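Putative O-methyltransferase (Klebsiella pneumoniae subsp. pneumoniae, PDB 3TFW) probably transfers a methyl group from S-adenosylmethionine to a hydroxyl group of an acceptor that has not been identified. Local coordinates at residues G41-D46 with A98-V103; K65-I70 with G89-L94; S77-A82 with A111-R116. One frame throughout, in Å; residues are numbered along the deposited sequence.

Contact 1 of 3, residues G41-D46 with A98-V103; sequences GLPAHD and AHHAQV
Leu42 does most of the work here, reaching out of the loop 41-46 to the helical residues 98-103. Its CB stays back from the helix; with CG set anti to the carbonyl carbon (chi1 -63°), the fork beyond it is carried toward the helix and splits between two targets. CD2 goes to the histidines: it lies 3.5 Å from CD2 of His100, and His99 CD2 adds a longer touch at 4.0 Å. CD1 takes the other direction and meets Val103 CG1 tip to tip at 4.1 Å, one helical turn on from His99. Leu42 and His100 slide past one another in opposite senses, which brings the imidazole alongside the leucine end. The loop itself begins with a Schellman motif: Gly41, at positive phi, closes the helix 28-39 and turns the chain, and His99 NE2 is hydrogen-bonded to the carbonyl O of Ala40 just before it. In this Rossmann-like methyltransferase fold, the contact ties the connection between helices 28-39 and 49-62 to the start of helix 98-110. Pro43 crosses the His100 side chain at about a right angle, its CD 3.8 Å from NE2 of that ring, while Leu73 touches His100 from another loop.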
loop_
_atom_site.group_PDB
_atom_site.type_symbol
_atom_site.label_atom_id
_atom_site.label_comp_id
_atom_site.label_asym_id
_atom_site.label_seq_id
_atom_site.Cartn_x
_atom_site.Cartn_y
_atom_site.Cartn_z
ATOM N N GLY A 41 7.386 29.241 -0.365
ATOM C CA GLY A 41 6.976 29.299 1.044
ATOM C C GLY A 41 5.737 28.480 1.389
ATOM O O GLY A 41 5.041 28.772 2.371
ATOM N N LEU A 42 5.455 27.458 0.585
ATOM C CA LEU A 42 4.304 26.590 0.825
ATOM C C LEU A 42 4.508 25.785 2.109
ATOM O O LEU A 42 5.649 25.476 2.454
ATOM C CB LEU A 42 4.115 25.615 -0.336
ATOM C CG LEU A 42 3.800 26.124 -1.743
ATOM C CD1 LEU A 42 3.298 24.976 -2.609
ATOM C CD2 LEU A 42 2.786 27.251 -1.709
ATOM N N PRO A 43 3.409 25.430 2.810
ATOM C CA PRO A 43 3.583 24.425 3.868
ATOM C C PRO A 43 4.191 23.157 3.272
ATOM O O PRO A 43 3.817 22.750 2.157
ATOM C CB PRO A 43 2.150 24.156 4.352
ATOM C CG PRO A 43 1.334 25.306 3.874
ATOM C CD PRO A 43 1.997 25.810 2.625
ATOM N N ALA A 44 5.141 22.555 3.990
ATOM C CA ALA A 44 5.844 21.381 3.504
ATOM C C ALA A 44 5.010 20.136 3.783
ATOM O O ALA A 44 5.296 19.369 4.708
ATOM C CB ALA A 44 7.232 21.278 4.135
ATOM N N HIS A 45 3.952 19.968 2.992
ATOM C CA HIS A 45 3.030 18.846 3.147
ATOM C C HIS A 45 3.193 17.853 1.998
ATOM O O HIS A 45 2.342 16.982 1.796
ATOM C CB HIS A 45 1.575 19.333 3.200
ATOM C CG HIS A 45 1.216 20.070 4.451
ATOM N ND1 HIS A 45 1.594 19.643 5.708
ATOM C CD2 HIS A 45 0.468 21.184 4.642
ATOM C CE1 HIS A 45 1.116 20.477 6.615
ATOM N NE2 HIS A 45 0.428 21.419 5.995
ATOM N N ASP A 46 4.280 17.990 1.242
ATOM C CA ASP A 46 4.559 17.081 0.134
ATOM C C ASP A 46 4.783 15.661 0.661
ATOM O O ASP A 46 5.347 15.484 1.739
ATOM C CB ASP A 46 5.800 17.537 -0.634
ATOM C CG ASP A 46 5.739 19.000 -1.025
ATOM O OD1 ASP A 46 5.374 19.283 -2.179
ATOM O OD2 ASP A 46 6.026 19.864 -0.168
ATOM N N ALA A 98 -5.156 30.364 -3.861
ATOM C CA ALA A 98 -4.744 30.984 -5.123
ATOM C C ALA A 98 -3.229 30.917 -5.340
ATOM O O ALA A 98 -2.762 30.629 -6.442
ATOM C CB ALA A 98 -5.250 32.427 -5.207
ATOM N N HIS A 99 -2.470 31.151 -4.275
ATOM C CA HIS A 99 -1.013 31.062 -4.330
ATOM C C HIS A 99 -0.528 29.621 -4.566
ATOM O O HIS A 99 0.387 29.407 -5.357
ATOM C CB HIS A 99 -0.376 31.664 -3.071
ATOM C CG HIS A 99 1.119 31.575 -3.047
ATOM N ND1 HIS A 99 1.906 31.959 -4.114
ATOM C CD2 HIS A 99 1.973 31.159 -2.082
ATOM C CE1 HIS A 99 3.177 31.769 -3.811
ATOM N NE2 HIS A 99 3.244 31.290 -2.582
ATOM N N HIS A 100 -1.139 28.639 -3.904
ATOM C CA HIS A 100 -0.805 27.240 -4.189
ATOM C C HIS A 100 -1.138 26.899 -5.643
ATOM O O HIS A 100 -0.348 26.260 -6.320
ATOM C CB HIS A 100 -1.519 26.265 -3.244
ATOM C CG HIS A 100 -1.190 26.458 -1.794
ATOM N ND1 HIS A 100 -1.491 25.514 -0.837
ATOM C CD2 HIS A 100 -0.610 27.489 -1.133
ATOM C CE1 HIS A 100 -1.100 25.949 0.349
ATOM N NE2 HIS A 100 -0.567 27.146 0.198
ATOM N N ALA A 101 -2.304 27.326 -6.118
ATOM C CA ALA A 101 -2.700 27.025 -7.502
ATOM C C ALA A 101 -1.692 27.585 -8.505
ATOM O O ALA A 101 -1.337 26.908 -9.464
ATOM C CB ALA A 101 -4.095 27.535 -7.803
ATOM N N GLN A 102 -1.219 28.807 -8.255
ATOM C CA GLN A 102 -0.206 29.448 -9.100
ATOM C C GLN A 102 1.082 28.628 -9.164
ATOM O O GLN A 102 1.619 28.365 -10.236
ATOM C CB GLN A 102 0.082 30.862 -8.588
ATOM C CG GLN A 102 1.149 31.607 -9.383
ATOM C CD GLN A 102 1.571 32.918 -8.735
ATOM O OE1 GLN A 102 1.528 33.076 -7.507
ATOM N NE2 GLN A 102 2.003 33.866 -9.564
ATOM N N VAL A 103 1.575 28.224 -8.004
ATOM C CA VAL A 103 2.789 27.414 -7.928
ATOM C C VAL A 103 2.591 26.058 -8.610
ATOM O O VAL A 103 3.442 25.601 -9.382
ATOM C CB VAL A 103 3.215 27.225 -6.453
ATOM C CG1 VAL A 103 4.397 26.259 -6.329
ATOM C CG2 VAL A 103 3.550 28.577 -5.831
#

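Contact 2 of 3, residues K65-I70 with G89-L94; sequences KRILEI and GQLLTL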
loop_
_atom_site.group_PDB
_atom_site.type_symbol
_atom_site.label_atom_id
_atom_site.label_comp_id
_atom_site.label_asym_id
_atom_site.label_seq_id
_atom_site.Cartn_x
_atom_site.Cartn_y
_atom_site.Cartn_z
ATOM N N LYS A 65 -7.502 5.837 -16.091
ATOM C CA LYS A 65 -7.562 6.830 -17.158
ATOM C C LYS A 65 -8.167 8.120 -16.619
ATOM O O LYS A 65 -8.054 9.171 -17.254
ATOM C CB LYS A 65 -8.409 6.333 -18.349
ATOM C CG LYS A 65 -7.811 5.160 -19.110
ATOM C CD LYS A 65 -8.361 5.099 -20.534
ATOM C CE LYS A 65 -7.664 4.015 -21.348
ATOM N NZ LYS A 65 -8.322 3.847 -22.685
ATOM N N ARG A 66 -8.823 8.030 -15.457
ATOM C CA ARG A 66 -9.473 9.172 -14.824
ATOM C C ARG A 66 -9.102 9.197 -13.352
ATOM O O ARG A 66 -9.357 8.246 -12.629
ATOM C CB ARG A 66 -10.998 9.116 -14.985
ATOM C CG ARG A 66 -11.457 9.287 -16.438
ATOM C CD ARG A 66 -12.934 9.038 -16.658
ATOM N NE ARG A 66 -13.253 9.327 -18.057
ATOM C CZ ARG A 66 -13.557 10.540 -18.528
ATOM N NH1 ARG A 66 -13.635 11.576 -17.708
ATOM N NH2 ARG A 66 -13.811 10.707 -19.823
ATOM N N ILE A 67 -8.466 10.281 -12.932
ATOM C CA ILE A 67 -8.043 10.438 -11.539
ATOM C C ILE A 67 -8.629 11.730 -10.976
ATOM O O ILE A 67 -8.660 12.756 -11.664
ATOM C CB ILE A 67 -6.493 10.453 -11.408
ATOM C CG1 ILE A 67 -5.901 9.144 -11.960
ATOM C CG2 ILE A 67 -6.071 10.660 -9.926
ATOM C CD1 ILE A 67 -4.359 9.135 -12.075
ATOM N N LEU A 68 -9.093 11.669 -9.725
ATOM C CA LEU A 68 -9.484 12.865 -8.981
ATOM C C LEU A 68 -8.556 13.062 -7.781
ATOM O O LEU A 68 -8.348 12.143 -6.992
ATOM C CB LEU A 68 -10.943 12.763 -8.510
ATOM C CG LEU A 68 -11.478 13.823 -7.521
ATOM C CD1 LEU A 68 -11.448 15.239 -8.110
ATOM C CD2 LEU A 68 -12.912 13.485 -7.072
ATOM N N GLU A 69 -8.010 14.263 -7.647
ATOM C CA GLU A 69 -7.186 14.597 -6.492
ATOM C C GLU A 69 -7.783 15.794 -5.753
ATOM O O GLU A 69 -7.979 16.857 -6.331
ATOM C CB GLU A 69 -5.762 14.928 -6.936
ATOM C CG GLU A 69 -4.846 15.353 -5.801
ATOM C CD GLU A 69 -3.459 15.752 -6.272
ATOM O OE1 GLU A 69 -3.337 16.375 -7.349
ATOM O OE2 GLU A 69 -2.494 15.462 -5.541
ATOM N N ILE A 70 -8.048 15.624 -4.464
ATOM C CA ILE A 70 -8.562 16.715 -3.652
ATOM C C ILE A 70 -7.425 17.278 -2.776
ATOM O O ILE A 70 -7.023 16.665 -1.788
ATOM C CB ILE A 70 -9.815 16.283 -2.835
ATOM C CG1 ILE A 70 -10.875 15.686 -3.776
ATOM C CG2 ILE A 70 -10.371 17.479 -2.033
ATOM C CD1 ILE A 70 -12.138 15.131 -3.088
ATOM N N GLY A 89 -5.550 9.992 -20.897
ATOM C CA GLY A 89 -5.877 10.050 -19.469
ATOM C C GLY A 89 -6.065 11.466 -18.970
ATOM O O GLY A 89 -5.521 12.427 -19.542
ATOM N N GLN A 90 -6.832 11.598 -17.889
ATOM C CA GLN A 90 -7.087 12.900 -17.284
ATOM C C GLN A 90 -6.996 12.818 -15.781
ATOM O O GLN A 90 -7.480 11.859 -15.183
ATOM C CB GLN A 90 -8.476 13.399 -17.632
ATOM C CG GLN A 90 -8.673 13.696 -19.091
ATOM C CD GLN A 90 -10.116 13.943 -19.426
ATOM O OE1 GLN A 90 -10.905 13.005 -19.572
ATOM N NE2 GLN A 90 -10.473 15.204 -19.571
ATOM N N LEU A 91 -6.408 13.849 -15.188
ATOM C CA LEU A 91 -6.375 13.990 -13.744
ATOM C C LEU A 91 -6.962 15.351 -13.391
ATOM O O LEU A 91 -6.461 16.404 -13.823
ATOM C CB LEU A 91 -4.944 13.854 -13.200
ATOM C CG LEU A 91 -4.805 13.700 -11.677
ATOM C CD1 LEU A 91 -3.431 13.125 -11.342
ATOM C CD2 LEU A 91 -5.024 15.026 -10.941
ATOM N N LEU A 92 -8.043 15.327 -12.628
ATOM C CA LEU A 92 -8.666 16.563 -12.160
ATOM C C LEU A 92 -8.151 16.822 -10.749
ATOM O O LEU A 92 -8.261 15.957 -9.886
ATOM C CB LEU A 92 -10.197 16.434 -12.147
ATOM C CG LEU A 92 -10.952 17.593 -11.486
ATOM C CD1 LEU A 92 -10.769 18.889 -12.277
ATOM C CD2 LEU A 92 -12.442 17.286 -11.311
ATOM N N THR A 93 -7.567 17.993 -10.519
ATOM C CA THR A 93 -7.045 18.293 -9.188
ATOM C C THR A 93 -7.630 19.604 -8.677
ATOM O O THR A 93 -7.764 20.578 -9.425
ATOM C CB THR A 93 -5.486 18.254 -9.109
ATOM O OG1 THR A 93 -5.057 18.429 -7.743
ATOM C CG2 THR A 93 -4.857 19.340 -9.978
ATOM N N LEU A 94 -7.995 19.611 -7.400
ATOM C CA LEU A 94 -8.722 20.727 -6.805
ATOM C C LEU A 94 -7.886 21.429 -5.752
ATOM O O LEU A 94 -7.349 20.784 -4.845
ATOM C CB LEU A 94 -10.029 20.221 -6.179
ATOM C CG LEU A 94 -10.877 19.306 -7.064
ATOM C CD1 LEU A 94 -12.156 18.845 -6.302
ATOM C CD2 LEU A 94 -11.234 20.010 -8.371
#
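Glu69 and Thr93 lie side by side and point the same way, and the Thr93 hydroxyl OG1 donates to Glu69 OE1 at 2.7 Å. The approach is from above the carboxylate, 41° out of its plane. Thr93 OG1 sits anti to its own backbone N (chi1 -174°), which turns the hydroxyl to the glutamate instead of the methyl. OE1 is gripped a second time by Thr78 OG1, and Thr93 OG1 also pairs with Thr72 OG1, so this buried acid is held by a chain of hydroxyls. On the same face Ile67 and Leu91 cross obliquely, CB of the isoleucine packing on CG of the leucine at 3.7 Å.

The other face carries Leu68 beside Leu92, both pointing the same way, with Leu68 CD1 3.9 Å from Leu92 CD2 and also touching Leu94 CD1. At the start of the two strands, on this same face, Arg66 and Gln90 lie side by side, pointing the same way; Gln90 OE1 stands over one face of the guanidinium, guanidinium and amide planes 69° apart.

Between the two layers of side chains the strands run parallel, 4.7 Å between axes, and five backbone bonds alternate across them, from Gln90 N to Lys65 O (2.8 Å) through to Leu94 N to Glu69 O (3.0 Å). They are the first and last elements of a beta-alpha-beta unit, with helix 76-82 as its crossover, covering the Glu69 and Leu91 face. Helix 124-129 covers the Leu68, Ile70 and Leu94 face, while strands 139-142 and 117-121 continue the sheet beyond 66-70 and 90-94.

Contact 3 of 3, residues S77-A82 with A111-R116; sequences STIWMA and AGVDQR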
loop_
_atom_site.group_PDB
_atom_site.type_symbol
_atom_site.label_atom_id
_atom_site.label_comp_id
_atom_site.label_asym_id
_atom_site.label_seq_id
_atom_site.Cartn_x
_atom_site.Cartn_y
_atom_site.Cartn_z
ATOM N N SER A 77 2.385 15.439 -5.639
ATOM C CA SER A 77 1.667 14.158 -5.756
ATOM C C SER A 77 0.977 14.041 -7.106
ATOM O O SER A 77 0.890 12.947 -7.685
ATOM C CB SER A 77 0.651 14.005 -4.634
ATOM O OG SER A 77 1.327 13.770 -3.411
ATOM N N THR A 78 0.481 15.180 -7.588
ATOM C CA THR A 78 -0.198 15.263 -8.876
ATOM C C THR A 78 0.721 14.727 -9.967
ATOM O O THR A 78 0.308 13.942 -10.795
ATOM C CB THR A 78 -0.596 16.707 -9.244
ATOM O OG1 THR A 78 -1.040 17.405 -8.074
ATOM C CG2 THR A 78 -1.700 16.695 -10.308
ATOM N N ILE A 79 1.975 15.159 -9.947
ATOM C CA ILE A 79 2.923 14.757 -10.978
ATOM C C ILE A 79 3.259 13.277 -10.927
ATOM O O ILE A 79 3.313 12.633 -11.972
ATOM C CB ILE A 79 4.195 15.614 -10.950
ATOM C CG1 ILE A 79 3.851 17.036 -11.412
ATOM C CG2 ILE A 79 5.248 15.030 -11.891
ATOM C CD1 ILE A 79 4.838 18.093 -10.888
ATOM N N TRP A 80 3.448 12.737 -9.720
ATOM C CA TRP A 80 3.691 11.299 -9.550
ATOM C C TRP A 80 2.575 10.489 -10.202
ATOM O O TRP A 80 2.823 9.509 -10.923
ATOM C CB TRP A 80 3.774 10.951 -8.066
ATOM C CG TRP A 80 5.143 11.028 -7.481
ATOM C CD1 TRP A 80 5.611 11.956 -6.597
ATOM C CD2 TRP A 80 6.217 10.112 -7.710
ATOM N NE1 TRP A 80 6.921 11.681 -6.268
ATOM C CE2 TRP A 80 7.316 10.554 -6.936
ATOM C CE3 TRP A 80 6.360 8.964 -8.499
ATOM C CZ2 TRP A 80 8.541 9.880 -6.916
ATOM C CZ3 TRP A 80 7.593 8.294 -8.485
ATOM C CH2 TRP A 80 8.660 8.762 -7.702
HETATM N N MSE A 81 1.337 10.911 -9.954
HETATM C CA MSE A 81 0.201 10.206 -10.512
HETATM C C MSE A 81 0.043 10.448 -11.999
HETATM O O MSE A 81 -0.105 9.485 -12.760
HETATM C CB MSE A 81 -1.087 10.522 -9.739
HETATM C CG MSE A 81 -1.055 9.911 -8.340
HETATM SE SE MSE A 81 -2.737 10.214 -7.419
HETATM C CE MSE A 81 -2.483 12.121 -7.011
ATOM N N ALA A 82 0.120 11.715 -12.419
ATOM C CA ALA A 82 -0.168 12.085 -13.812
ATOM C C ALA A 82 0.786 11.461 -14.827
ATOM O O ALA A 82 0.374 11.111 -15.940
ATOM C CB ALA A 82 -0.213 13.611 -13.970
ATOM N N ALA A 111 6.910 19.889 -15.466
ATOM C CA ALA A 111 6.944 18.435 -15.504
ATOM C C ALA A 111 6.332 17.833 -16.764
ATOM O O ALA A 111 6.371 16.618 -16.942
ATOM C CB ALA A 111 6.267 17.857 -14.252
ATOM N N GLY A 112 5.736 18.667 -17.612
ATOM C CA GLY A 112 5.174 18.206 -18.885
ATOM C C GLY A 112 3.890 17.390 -18.777
ATOM O O GLY A 112 3.610 16.548 -19.631
ATOM N N VAL A 113 3.107 17.647 -17.734
ATOM C CA VAL A 113 1.853 16.923 -17.501
ATOM C C VAL A 113 0.642 17.842 -17.595
ATOM O O VAL A 113 -0.482 17.446 -17.279
ATOM C CB VAL A 113 1.840 16.207 -16.126
ATOM C CG1 VAL A 113 2.861 15.079 -16.104
ATOM C CG2 VAL A 113 2.084 17.201 -14.977
ATOM N N ASP A 114 0.860 19.065 -18.057
ATOM C CA ASP A 114 -0.195 20.059 -18.011
ATOM C C ASP A 114 -1.311 19.852 -19.036
ATOM O O ASP A 114 -2.353 20.483 -18.936
ATOM C CB ASP A 114 0.376 21.481 -18.038
ATOM C CG ASP A 114 1.275 21.738 -19.226
ATOM O OD1 ASP A 114 2.231 20.956 -19.470
ATOM O OD2 ASP A 114 1.031 22.761 -19.903
ATOM N N GLN A 115 -1.095 18.958 -20.002
ATOM C CA GLN A 115 -2.145 18.570 -20.947
ATOM C C GLN A 115 -3.086 17.509 -20.354
ATOM O O GLN A 115 -4.281 17.510 -20.642
ATOM C CB GLN A 115 -1.551 18.105 -22.293
ATOM C CG GLN A 115 -2.598 17.721 -23.345
ATOM C CD GLN A 115 -2.026 17.511 -24.748
ATOM O OE1 GLN A 115 -0.935 16.943 -24.921
ATOM N NE2 GLN A 115 -2.775 17.953 -25.759
ATOM N N ARG A 116 -2.546 16.630 -19.512
ATOM C CA ARG A 116 -3.326 15.565 -18.862
ATOM C C ARG A 116 -4.068 16.052 -17.610
ATOM O O ARG A 116 -5.123 15.512 -17.236
ATOM C CB ARG A 116 -2.405 14.406 -18.491
ATOM C CG ARG A 116 -2.173 13.438 -19.639
ATOM C CD ARG A 116 -1.062 12.485 -19.319
ATOM N NE ARG A 116 0.238 13.083 -19.602
ATOM C CZ ARG A 116 1.403 12.525 -19.300
ATOM N NH1 ARG A 116 1.442 11.343 -18.691
ATOM N NH2 ARG A 116 2.529 13.153 -19.614
#
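The methyl of Ala111 fits against the branched side chain of Ile79, where CG1, CG2 and CD1 all come within 3.8 Å of Ala111 CB; the closest is CD1 at 3.7 Å. With CG1 anti to the carbonyl carbon (chi1 -69°), the isoleucine spreads all three of these carbons around that one small bump. Val113 is the next bump, filling the hollow between Ile79 and Ala82. Its CG2 meets Ile79 CG1 at 4.0 Å, the two side chains crossing at about a right angle, and its CB rests on the methyl of Ala82 at 3.9 Å, so the valine sits against the last turn of helix 76-82. Between Ala111 and Val113 the chain turns at Gly112, whose positive phi belongs to the Schellman motif that ends helix 98-110; the turn lets residues on both sides of it reach helix 76-82.

Arg116 closes the far end of the contact, beside Ala82 and Val113. Its chain bends at chi3 (-83°), bringing the guanidinium back so that Val113 CG1 lies over one face, 4.0 Å above the plane and toward the rim. NH1 comes 3.0 Å from Ala82 O, but the angle is too poor for a hydrogen bond.

Helix 28-39 extends the packing, its Leu30 and Val33 touching Ile79 and its Val29 touching Ala111. Helix 49-62 lies against Trp80 and Met81, strand 90-95 meets Thr78 and Met81, and just past Arg116 the chain enters strand 117-121.

Contact 2 is the sheet core, two adjacent parallel strands joined by backbone hydrogen bonds and a buried acid-hydroxyl pair. Contact 3 is also buried but joins a helix to a loop through apolar packing, and contact 1, only partly buried, sets a leucine and a proline against two histidines and a valine near the surface. Contacts 2 and 3 touch through the Glu69 carboxylate and Thr78, and Leu91 N is 2.9 Å from Arg116 O, a probable hydrogen bond. Contact 3 takes its helix, 76-82, from the beta-alpha-beta unit whose two strands form contact 2. Contact 1 stands apart, its centre about 18 Å from that of contact 2, yet helix 98-110 links it to contact 3, beginning in one and ending at the other.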